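Hypothetical protein TM1553 (Thermotoga maritima, PDB 1VRM) probably acts as a flavin transferase of the ApbE family, which attaches FMN taken from FAD to target proteins. Local coordinates at residues R31-S36 with T186-A191; Q37-R42 with L179-N184; A170-R175 with D194-G199. All coordinates share one frame; numbering follows the deposited sequence. Where two conformers were deposited one is given.

Contact 1. Residues R31-S36 with T186-A191; sequences RIVVSS and TGFVEA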
loop_
_atom_site.group_PDB
_atom_site.type_symbol
_atom_site.label_atom_id
_atom_site.label_comp_id
_atom_site.label_asym_id
_atom_site.label_seq_id
_atom_site.Cartn_x
_atom_site.Cartn_y
_atom_site.Cartn_z
ATOM N N ARG A 31 -3.124 -11.937 8.015
ATOM C CA ARG A 31 -3.711 -12.460 9.228
ATOM C C ARG A 31 -5.135 -11.948 9.290
ATOM O O ARG A 31 -5.395 -10.734 9.111
ATOM C CB ARG A 31 -2.878 -12.022 10.412
ATOM C CG ARG A 31 -3.362 -12.431 11.745
ATOM C CD ARG A 31 -2.358 -11.829 12.698
ATOM N NE ARG A 31 -2.640 -12.236 14.033
ATOM C CZ ARG A 31 -2.191 -11.618 15.102
ATOM N NH1 ARG A 31 -1.451 -10.520 14.982
ATOM N NH2 ARG A 31 -2.519 -12.101 16.291
ATOM N N ILE A 32 -6.072 -12.842 9.498
ATOM C CA ILE A 32 -7.466 -12.485 9.499
ATOM C C ILE A 32 -8.010 -12.913 10.870
ATOM O O ILE A 32 -7.891 -14.072 11.216
ATOM C CB ILE A 32 -8.194 -13.231 8.381
ATOM C CG1 ILE A 32 -7.642 -12.894 6.979
ATOM C CG2 ILE A 32 -9.700 -12.952 8.437
ATOM C CD1 ILE A 32 -7.836 -14.004 5.978
ATOM N N VAL A 33 -8.562 -11.997 11.647
ATOM C CA VAL A 33 -8.977 -12.291 13.026
ATOM C C VAL A 33 -10.407 -11.797 13.123
ATOM O O VAL A 33 -10.696 -10.617 12.901
ATOM C CB VAL A 33 -8.117 -11.593 14.039
ATOM C CG1 VAL A 33 -8.711 -11.703 15.418
ATOM C CG2 VAL A 33 -6.698 -12.120 13.963
ATOM N N VAL A 34 -11.318 -12.731 13.376
ATOM C CA VAL A 34 -12.748 -12.463 13.247
ATOM C C VAL A 34 -13.527 -13.158 14.339
ATOM O O VAL A 34 -13.257 -14.295 14.698
ATOM C CB VAL A 34 -13.284 -12.699 11.799
ATOM C CG1 VAL A 34 -13.232 -14.145 11.400
ATOM C CG2 VAL A 34 -14.657 -12.067 11.638
ATOM N N SER A 35 -14.534 -12.433 14.838
ATOM C CA SER A 35 -15.538 -12.996 15.754
ATOM C C SER A 35 -16.921 -12.703 15.213
ATOM O O SER A 35 -17.186 -11.605 14.769
ATOM C CB SER A 35 -15.374 -12.412 17.141
ATOM O OG SER A 35 -16.427 -12.828 18.031
ATOM N N SER A 36 -17.806 -13.703 15.266
ATOM C CA SER A 36 -19.208 -13.542 14.891
ATOM C C SER A 36 -20.028 -14.577 15.629
ATOM O O SER A 36 -19.602 -15.721 15.712
ATOM C CB SER A 36 -19.436 -13.693 13.393
ATOM O OG SER A 36 -20.825 -13.666 13.048
ATOM N N THR A 186 -16.712 -8.518 14.570
ATOM C CA THR A 186 -15.600 -7.788 15.099
ATOM C C THR A 186 -14.280 -8.499 14.720
ATOM O O THR A 186 -14.294 -9.643 14.256
ATOM C CB THR A 186 -15.693 -7.563 16.614
ATOM O OG1 THR A 186 -15.535 -8.789 17.312
ATOM C CG2 THR A 186 -17.072 -6.902 16.983
ATOM N N GLY A 187 -13.172 -7.792 14.928
ATOM C CA GLY A 187 -11.848 -8.290 14.561
ATOM C C GLY A 187 -11.083 -7.300 13.689
ATOM O O GLY A 187 -11.324 -6.078 13.706
ATOM N N PHE A 188 -10.091 -7.841 12.995
ATOM C CA PHE A 188 -9.207 -7.031 12.171
ATOM C C PHE A 188 -8.605 -7.903 11.091
ATOM O O PHE A 188 -8.622 -9.145 11.185
ATOM C CB PHE A 188 -8.106 -6.364 12.997
ATOM C CG PHE A 188 -7.140 -7.325 13.597
ATOM C CD1 PHE A 188 -6.008 -7.712 12.866
ATOM C CD2 PHE A 188 -7.327 -7.799 14.888
ATOM C CE1 PHE A 188 -5.124 -8.609 13.397
ATOM C CE2 PHE A 188 -6.434 -8.677 15.441
ATOM C CZ PHE A 188 -5.334 -9.074 14.671
ATOM N N VAL A 189 -8.140 -7.251 10.043
ATOM C CA VAL A 189 -7.360 -7.923 9.025
ATOM C C VAL A 189 -6.037 -7.205 8.867
ATOM O O VAL A 189 -6.011 -5.971 8.932
ATOM C CB VAL A 189 -8.066 -7.929 7.682
ATOM C CG1 VAL A 189 -7.302 -8.780 6.668
ATOM C CG2 VAL A 189 -9.511 -8.420 7.824
ATOM N N GLU A 190 -4.984 -7.962 8.624
ATOM C CA GLU A 190 -3.628 -7.416 8.525
ATOM C C GLU A 190 -2.998 -8.004 7.274
ATOM O O GLU A 190 -3.208 -9.179 6.957
ATOM C CB GLU A 190 -2.838 -7.821 9.755
ATOM C CG GLU A 190 -1.489 -7.221 9.872
ATOM C CD GLU A 190 -0.805 -7.622 11.177
ATOM O OE1 GLU A 190 -1.454 -8.289 12.014
ATOM O OE2 GLU A 190 0.386 -7.274 11.348
ATOM N N ALA A 191 -2.237 -7.168 6.578
ATOM C CA ALA A 191 -1.432 -7.625 5.444
ATOM C C ALA A 191 -0.152 -6.845 5.496
ATOM O O ALA A 191 -0.160 -5.622 5.416
ATOM C CB ALA A 191 -2.160 -7.437 4.148
#
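Arg31 and Glu190 form the first of five successive antiparallel pairs that join strands 28-35 and 186-191, neighbours in the long antiparallel sheet of this ApbE-family protein. Glu190 N donates to Arg31 O at 2.8 Å. With CG anti to the backbone N (chi1 178°) and its chain extended as far as NE, Arg31 brings one guanidinium face against the end of the Phe188 ring, CZ to CZ 4.1 Å, the planes perpendicular. Its NH1 makes a long and, because Glu190 is modelled twice, doubtful salt bridge to Glu190 OE1, 3.7 Å, while NE is engaged by Glu20 of strand 19-25. Ile32 emerges on the other face of the sheet, beneath helix 41-58, where it lies side by side with Val189. Val33 returns to the phenylalanine: its CB rests over the ring face, 3.9 Å from the Phe188 centroid in a CH-pi contact. Phe188 CG lies between the backbone N and the carbonyl carbon (chi1 66°), which folds the ring back across the strand boundary onto Val33. With an alanine at this position, the Val33 methyls and the Arg31 guanidinium face would probably lose their shared partner. Val34 pairs with Gly187, where a beta carbon would collide with Val33 O. At Ser35, N donates to Thr186 O, and CB sits 3.6 Å from Thr186 OG1, whose hydrogen bond goes to Tyr18.

Contact 2. Residues Q37-R42 with L179-N184; sequences QKINPR and LSFDEN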
loop_
_atom_site.group_PDB
_atom_site.type_symbol
_atom_site.label_atom_id
_atom_site.label_comp_id
_atom_site.label_asym_id
_atom_site.label_seq_id
_atom_site.Cartn_x
_atom_site.Cartn_y
_atom_site.Cartn_z
ATOM N N GLN A 37 -21.201 -14.176 16.130
ATOM C CA GLN A 37 -22.191 -15.131 16.678
ATOM C C GLN A 37 -23.230 -15.494 15.639
ATOM O O GLN A 37 -24.074 -16.355 15.897
ATOM C CB GLN A 37 -22.899 -14.521 17.900
ATOM C CG GLN A 37 -22.040 -14.441 19.111
ATOM C CD GLN A 37 -22.886 -14.281 20.398
ATOM O OE1 GLN A 37 -24.135 -14.274 20.345
ATOM N NE2 GLN A 37 -22.211 -14.182 21.544
ATOM N N LYS A 38 -23.185 -14.870 14.477
ATOM C CA LYS A 38 -24.175 -15.094 13.438
ATOM C C LYS A 38 -23.762 -16.124 12.392
ATOM O O LYS A 38 -24.575 -16.961 11.962
ATOM C CB LYS A 38 -24.506 -13.794 12.760
ATOM C CG LYS A 38 -25.619 -13.854 11.764
ATOM C CD LYS A 38 -25.696 -12.542 10.985
ATOM C CE LYS A 38 -26.733 -12.570 9.923
ATOM N NZ LYS A 38 -26.600 -11.351 9.085
ATOM N N ILE A 39 -22.511 -16.027 11.967
ATOM C CA ILE A 39 -21.933 -16.868 10.918
ATOM C C ILE A 39 -20.625 -17.430 11.467
ATOM O O ILE A 39 -19.892 -16.721 12.120
ATOM C CB ILE A 39 -21.626 -16.014 9.673
ATOM C CG1 ILE A 39 -22.892 -15.393 9.068
ATOM C CG2 ILE A 39 -20.859 -16.822 8.607
ATOM C CD1 ILE A 39 -23.866 -16.436 8.577
ATOM N N ASN A 40 -20.319 -18.690 11.199
ATOM C CA ASN A 40 -19.063 -19.246 11.631
ATOM C C ASN A 40 -17.901 -18.323 11.199
ATOM O O ASN A 40 -17.702 -18.066 10.014
ATOM C CB ASN A 40 -18.937 -20.634 10.990
ATOM C CG ASN A 40 -17.635 -21.338 11.305
ATOM O OD1 ASN A 40 -16.743 -20.892 12.070
ATOM N ND2 ASN A 40 -17.477 -22.484 10.641
ATOM N N PRO A 41 -17.085 -17.845 12.144
ATOM C CA PRO A 41 -15.959 -17.016 11.737
ATOM C C PRO A 41 -15.015 -17.675 10.740
ATOM O O PRO A 41 -14.345 -16.946 9.992
ATOM C CB PRO A 41 -15.243 -16.755 13.064
ATOM C CG PRO A 41 -16.338 -16.823 14.034
ATOM C CD PRO A 41 -17.177 -17.954 13.607
ATOM N N ARG A 42 -14.915 -18.999 10.737
ATOM C CA ARG A 42 -14.038 -19.669 9.749
ATOM C C ARG A 42 -14.528 -19.449 8.324
ATOM O O ARG A 42 -13.721 -19.352 7.407
ATOM C CB ARG A 42 -13.927 -21.164 10.034
ATOM C CG ARG A 42 -13.368 -21.379 11.403
ATOM C CD ARG A 42 -12.585 -22.703 11.535
ATOM N NE ARG A 42 -12.372 -22.977 12.942
ATOM C CZ ARG A 42 -11.612 -23.965 13.407
ATOM N NH1 ARG A 42 -10.983 -24.788 12.583
ATOM N NH2 ARG A 42 -11.484 -24.136 14.719
ATOM N N LEU A 179 -18.447 -7.682 7.197
ATOM C CA LEU A 179 -19.691 -6.984 7.623
ATOM C C LEU A 179 -20.904 -7.354 6.800
ATOM O O LEU A 179 -22.042 -7.208 7.251
ATOM C CB LEU A 179 -19.479 -5.485 7.676
ATOM C CG LEU A 179 -18.375 -5.026 8.622
ATOM C CD1 LEU A 179 -18.197 -3.548 8.567
ATOM C CD2 LEU A 179 -18.622 -5.485 10.049
ATOM N N SER A 180 -20.666 -7.806 5.594
ATOM C CA SER A 180 -21.744 -8.331 4.719
ATOM C C SER A 180 -22.287 -9.667 5.261
ATOM O O SER A 180 -23.480 -9.962 5.178
ATOM C CB SER A 180 -21.228 -8.544 3.289
ATOM O OG SER A 180 -21.019 -7.329 2.586
ATOM N N PHE A 181 -21.411 -10.495 5.827
ATOM C CA PHE A 181 -21.837 -11.708 6.527
ATOM C C PHE A 181 -22.563 -11.401 7.808
ATOM O O PHE A 181 -23.555 -12.038 8.154
ATOM C CB PHE A 181 -20.655 -12.621 6.873
ATOM C CG PHE A 181 -20.200 -13.454 5.727
ATOM C CD1 PHE A 181 -20.888 -14.622 5.378
ATOM C CD2 PHE A 181 -19.068 -13.115 4.998
ATOM C CE1 PHE A 181 -20.466 -15.422 4.327
ATOM C CE2 PHE A 181 -18.645 -13.928 3.958
ATOM C CZ PHE A 181 -19.353 -15.062 3.623
ATOM N N ASP A 182 -22.019 -10.451 8.544
ATOM C CA ASP A 182 -22.569 -10.125 9.861
ATOM C C ASP A 182 -22.238 -8.685 10.157
ATOM O O ASP A 182 -21.093 -8.376 10.448
ATOM C CB ASP A 182 -21.905 -11.005 10.922
ATOM C CG ASP A 182 -22.348 -10.693 12.348
ATOM O OD1 ASP A 182 -23.200 -9.765 12.568
ATOM O OD2 ASP A 182 -21.809 -11.377 13.284
ATOM N N GLU A 183 -23.248 -7.824 10.158
ATOM C CA GLU A 183 -23.007 -6.393 10.425
ATOM C C GLU A 183 -22.360 -6.100 11.762
ATOM O O GLU A 183 -21.753 -5.017 11.941
ATOM C CB GLU A 183 -24.286 -5.571 10.287
ATOM C CG GLU A 183 -25.373 -5.947 11.314
ATOM C CD GLU A 183 -26.774 -5.335 11.075
ATOM O OE1 GLU A 183 -27.085 -4.766 10.025
ATOM O OE2 GLU A 183 -27.612 -5.513 11.969
ATOM N N ASN A 184 -22.455 -7.062 12.668
ATOM C CA ASN A 184 -21.908 -6.910 14.026
ATOM C C ASN A 184 -20.637 -7.712 14.275
ATOM O O ASN A 184 -20.230 -7.833 15.399
ATOM C CB ASN A 184 -22.981 -7.193 15.045
ATOM C CG ASN A 184 -24.138 -6.195 14.925
ATOM O OD1 ASN A 184 -23.904 -5.023 14.629
ATOM N ND2 ASN A 184 -25.345 -6.639 15.148
HETATM O O HOH W 1 -22.242 -11.567 15.835
HETATM O O HOH W 2 -25.788 -8.746 9.299
#
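Lys38 and Ile39 carry the direct contacts, both converging on the carbonyl of Phe181. The polar one is slight: Lys38 NZ gives a weak hydrogen bond of 3.3 Å to Phe181 O. The lysine gets there because CG stands anti to the backbone N (chi1 -174°) and the rest of the chain is fully extended, carrying its methylenes across Asp182, with CB 3.7 Å from Asp182 OD2. A positive charge beside a carbonyl at the C-terminal end of helix 166-181 is likely to be electrostatically favourable.

Apolar contact comes from Ile39: CG2 lies 3.9 Å from Phe181 CD1, the side chains crossing at about a right angle. Its CG1 lies beside Phe181 O, 3.5 Å away. The side chain of Phe181 also touches Thr43, Ile44 and Ala47, so the isoleucine extends a patch already formed with helix 41-58.

Here the end of helix 166-181 meets the start of helix 41-58: Asn40 is the N-cap of the latter, OD1 accepting from Arg42 N at 2.9 Å, while Asp182, the first residue past helix 166-181, forms an Asx turn, OD1 accepting from Asn184 N at 2.8 Å from above the carboxylate plane.

Two waters also bridge the segments. One accepts from Gln37 N and donates to Asp182 OD2, 2.6 Å from that oxygen, which is also bonded to Ser36 OG; the other accepts from both Lys38 NZ and Glu183 N.

Contact 3. Residues A170-R175 with D194-G199; sequences ALDRAR and DVRIIG
Helix 166-181 packs on the antiparallel sheet here, its residues 170-175 lying along strand 194-197 through Leu171, Asp172 and Arg175 on one side and Asp194 and Arg196 on the other. The axes of helix 170-175 and strand 194-197 approach to 8.2 Å and run in nearly the same direction, 24° apart.

Arg196 is at the centre. Its CG is anti to the backbone N, but the chain bends at chi2 (72°), turning the guanidinium along the helix between Asp172 and Arg175. Asp172 OD1 meets NE of Arg196 at 2.8 Å in a salt bridge; the oxygen lies close to the guanidinium plane, whereas the carboxylate itself stands almost perpendicular to it. Asp172 is positioned in turn by helix 272-296, with OD2 bonded to Thr273 and OD1 also accepting from Ala272 N. Arg196 NH1 donates to Gly228 O, so two hydrogen bonds, through NE and NH1, probably restrict its rotation.

Over one guanidinium face lies the extended chain of Arg175, whose CD is 3.5 Å from Arg196 CZ. The two guanidinium groups are almost parallel, with Arg175 NH1 3.7 Å from Arg196 NH2; this close approach of like charges is probably eased by the carboxylate of Asp172.

Further toward the helix start the packing becomes apolar. Leu171 CB lies 3.8 Å from Arg196 CB, and Leu171 CD1 touches Asp194 CB at 3.5 Å. The Asp194 carboxylate accepts from Thr232 N through OD1 and makes a weak hydrogen bond through OD2 to an unidentified molecule, probably from the crystallisation liquor.

At the other end of the segment, Ile198 and Gly199 both face Gly187, a classic beta bulge. Just before it, Arg175 CD approaches Ile197 O to 3.2 Å.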
loop_
_atom_site.group_PDB
_atom_site.type_symbol
_atom_site.label_atom_id
_atom_site.label_comp_id
_atom_site.label_asym_id
_atom_site.label_seq_id
_atom_site.Cartn_x
_atom_site.Cartn_y
_atom_site.Cartn_z
ATOM N N ALA A 170 -7.451 -4.253 -0.710
ATOM C CA ALA A 170 -7.836 -5.616 -0.274
ATOM C C ALA A 170 -8.329 -5.566 1.180
ATOM O O ALA A 170 -9.319 -6.255 1.545
ATOM C CB ALA A 170 -6.703 -6.534 -0.396
ATOM N N LEU A 171 -7.658 -4.780 2.012
ATOM C CA LEU A 171 -8.050 -4.701 3.419
ATOM C C LEU A 171 -9.422 -4.069 3.585
ATOM O O LEU A 171 -10.189 -4.484 4.431
ATOM C CB LEU A 171 -7.035 -3.973 4.281
ATOM C CG LEU A 171 -5.727 -4.771 4.409
ATOM C CD1 LEU A 171 -4.623 -3.870 4.979
ATOM C CD2 LEU A 171 -5.875 -6.000 5.243
ATOM N N ASP A 172 -9.678 -3.008 2.844
ATOM C CA ASP A 172 -10.988 -2.375 2.880
ATOM C C ASP A 172 -12.074 -3.367 2.386
ATOM O O ASP A 172 -13.123 -3.469 2.993
ATOM C CB ASP A 172 -10.996 -1.092 2.078
ATOM C CG ASP A 172 -10.229 0.021 2.777
ATOM O OD1 ASP A 172 -10.073 -0.046 4.045
ATOM O OD2 ASP A 172 -9.751 0.948 2.059
ATOM N N ARG A 173 -11.796 -4.089 1.299
ATOM C CA ARG A 173 -12.717 -5.131 0.825
ATOM C C ARG A 173 -12.941 -6.212 1.883
ATOM O O ARG A 173 -14.068 -6.674 2.092
ATOM C CB ARG A 173 -12.221 -5.762 -0.454
ATOM C CG ARG A 173 -12.705 -4.916 -1.618
ATOM C CD ARG A 173 -12.552 -5.595 -2.902
ATOM N NE ARG A 173 -13.151 -6.919 -2.915
ATOM C CZ ARG A 173 -14.381 -7.207 -3.292
ATOM N NH1 ARG A 173 -15.190 -6.247 -3.737
ATOM N NH2 ARG A 173 -14.795 -8.475 -3.273
ATOM N N ALA A 174 -11.884 -6.610 2.543
ATOM C CA ALA A 174 -11.978 -7.630 3.568
ATOM C C ALA A 174 -12.968 -7.234 4.658
ATOM O O ALA A 174 -13.797 -8.050 5.058
ATOM C CB ALA A 174 -10.618 -7.957 4.133
ATOM N N ARG A 175 -12.874 -6.011 5.173
ATOM C CA ARG A 175 -13.848 -5.539 6.145
ATOM C C ARG A 175 -15.268 -5.574 5.592
ATOM O O ARG A 175 -16.209 -6.003 6.275
ATOM C CB ARG A 175 -13.512 -4.112 6.536
ATOM C CG ARG A 175 -14.591 -3.448 7.404
ATOM C CD ARG A 175 -14.125 -2.117 7.935
ATOM N NE ARG A 175 -15.213 -1.409 8.571
ATOM C CZ ARG A 175 -16.150 -0.755 7.874
ATOM N NH1 ARG A 175 -16.166 -0.737 6.536
ATOM N NH2 ARG A 175 -17.115 -0.168 8.529
ATOM N N ASP A 194 0.040 -3.587 7.456
ATOM C CA ASP A 194 -1.125 -2.703 7.284
ATOM C C ASP A 194 -2.288 -3.399 7.988
ATOM O O ASP A 194 -2.438 -4.620 7.889
ATOM C CB ASP A 194 -1.464 -2.505 5.830
ATOM C CG ASP A 194 -0.337 -1.776 5.037
ATOM O OD1 ASP A 194 0.648 -1.328 5.669
ATOM O OD2 ASP A 194 -0.473 -1.671 3.795
ATOM N N VAL A 195 -3.166 -2.644 8.644
ATOM C CA VAL A 195 -4.267 -3.213 9.393
ATOM C C VAL A 195 -5.564 -2.437 9.130
ATOM O O VAL A 195 -5.558 -1.175 9.057
ATOM C CB VAL A 195 -3.975 -3.151 10.912
ATOM C CG1 VAL A 195 -5.129 -3.726 11.708
ATOM C CG2 VAL A 195 -2.679 -3.928 11.279
ATOM N N ARG A 196 -6.650 -3.169 8.942
ATOM C CA ARG A 196 -8.001 -2.590 8.892
ATOM C C ARG A 196 -8.850 -3.225 10.005
ATOM O O ARG A 196 -8.912 -4.445 10.115
ATOM C CB ARG A 196 -8.651 -2.812 7.549
ATOM C CG ARG A 196 -9.974 -2.168 7.385
ATOM C CD ARG A 196 -9.836 -0.663 7.253
ATOM N NE ARG A 196 -10.996 -0.062 6.664
ATOM C CZ ARG A 196 -11.917 0.512 7.373
ATOM N NH1 ARG A 196 -11.810 0.495 8.660
ATOM N NH2 ARG A 196 -12.967 1.020 6.800
ATOM N N ILE A 197 -9.466 -2.394 10.837
ATOM C CA ILE A 197 -10.316 -2.876 11.898
ATOM C C ILE A 197 -11.691 -3.252 11.297
ATOM O O ILE A 197 -12.344 -2.441 10.622
ATOM C CB ILE A 197 -10.497 -1.853 13.018
ATOM C CG1 ILE A 197 -9.162 -1.372 13.579
ATOM C CG2 ILE A 197 -11.421 -2.364 14.112
ATOM C CD1 ILE A 197 -8.207 -2.417 13.952
ATOM N N ILE A 198 -12.161 -4.451 11.638
ATOM C CA ILE A 198 -13.504 -4.879 11.279
ATOM C C ILE A 198 -14.540 -4.313 12.241
ATOM O O ILE A 198 -15.547 -3.698 11.821
ATOM C CB ILE A 198 -13.652 -6.403 11.196
ATOM C CG1 ILE A 198 -12.764 -6.976 10.100
ATOM C CG2 ILE A 198 -15.131 -6.793 11.007
ATOM C CD1 ILE A 198 -12.641 -8.533 10.129
ATOM N N GLY A 199 -14.281 -4.523 13.530
ATOM C CA GLY A 199 -15.094 -3.968 14.609
ATOM C C GLY A 199 -14.295 -4.056 15.881
ATOM O O GLY A 199 -13.318 -4.775 15.949
#

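Contact 3 is the buried member of the set, contact 1 is partly buried, and contact 2 lies at the surface, where waters bridge the loops. Contacts 1 and 3 share the sheet: strands 186-191 and 194-197 are neighbours, linked by Val189 O to Arg196 N, and Val189 also packs against Leu171. Contacts 2 and 3 use different parts of helix 166-181, meeting where Leu179 touches Ile198. Ser36 OG, hydrogen-bonded to Asp182 OD2, joins the end of contact 1 to contact 2. Their chemistry follows their places: a backbone ladder between strands, weak and water-mediated bonds at the helix ends, and a salt bridge between helix and sheet.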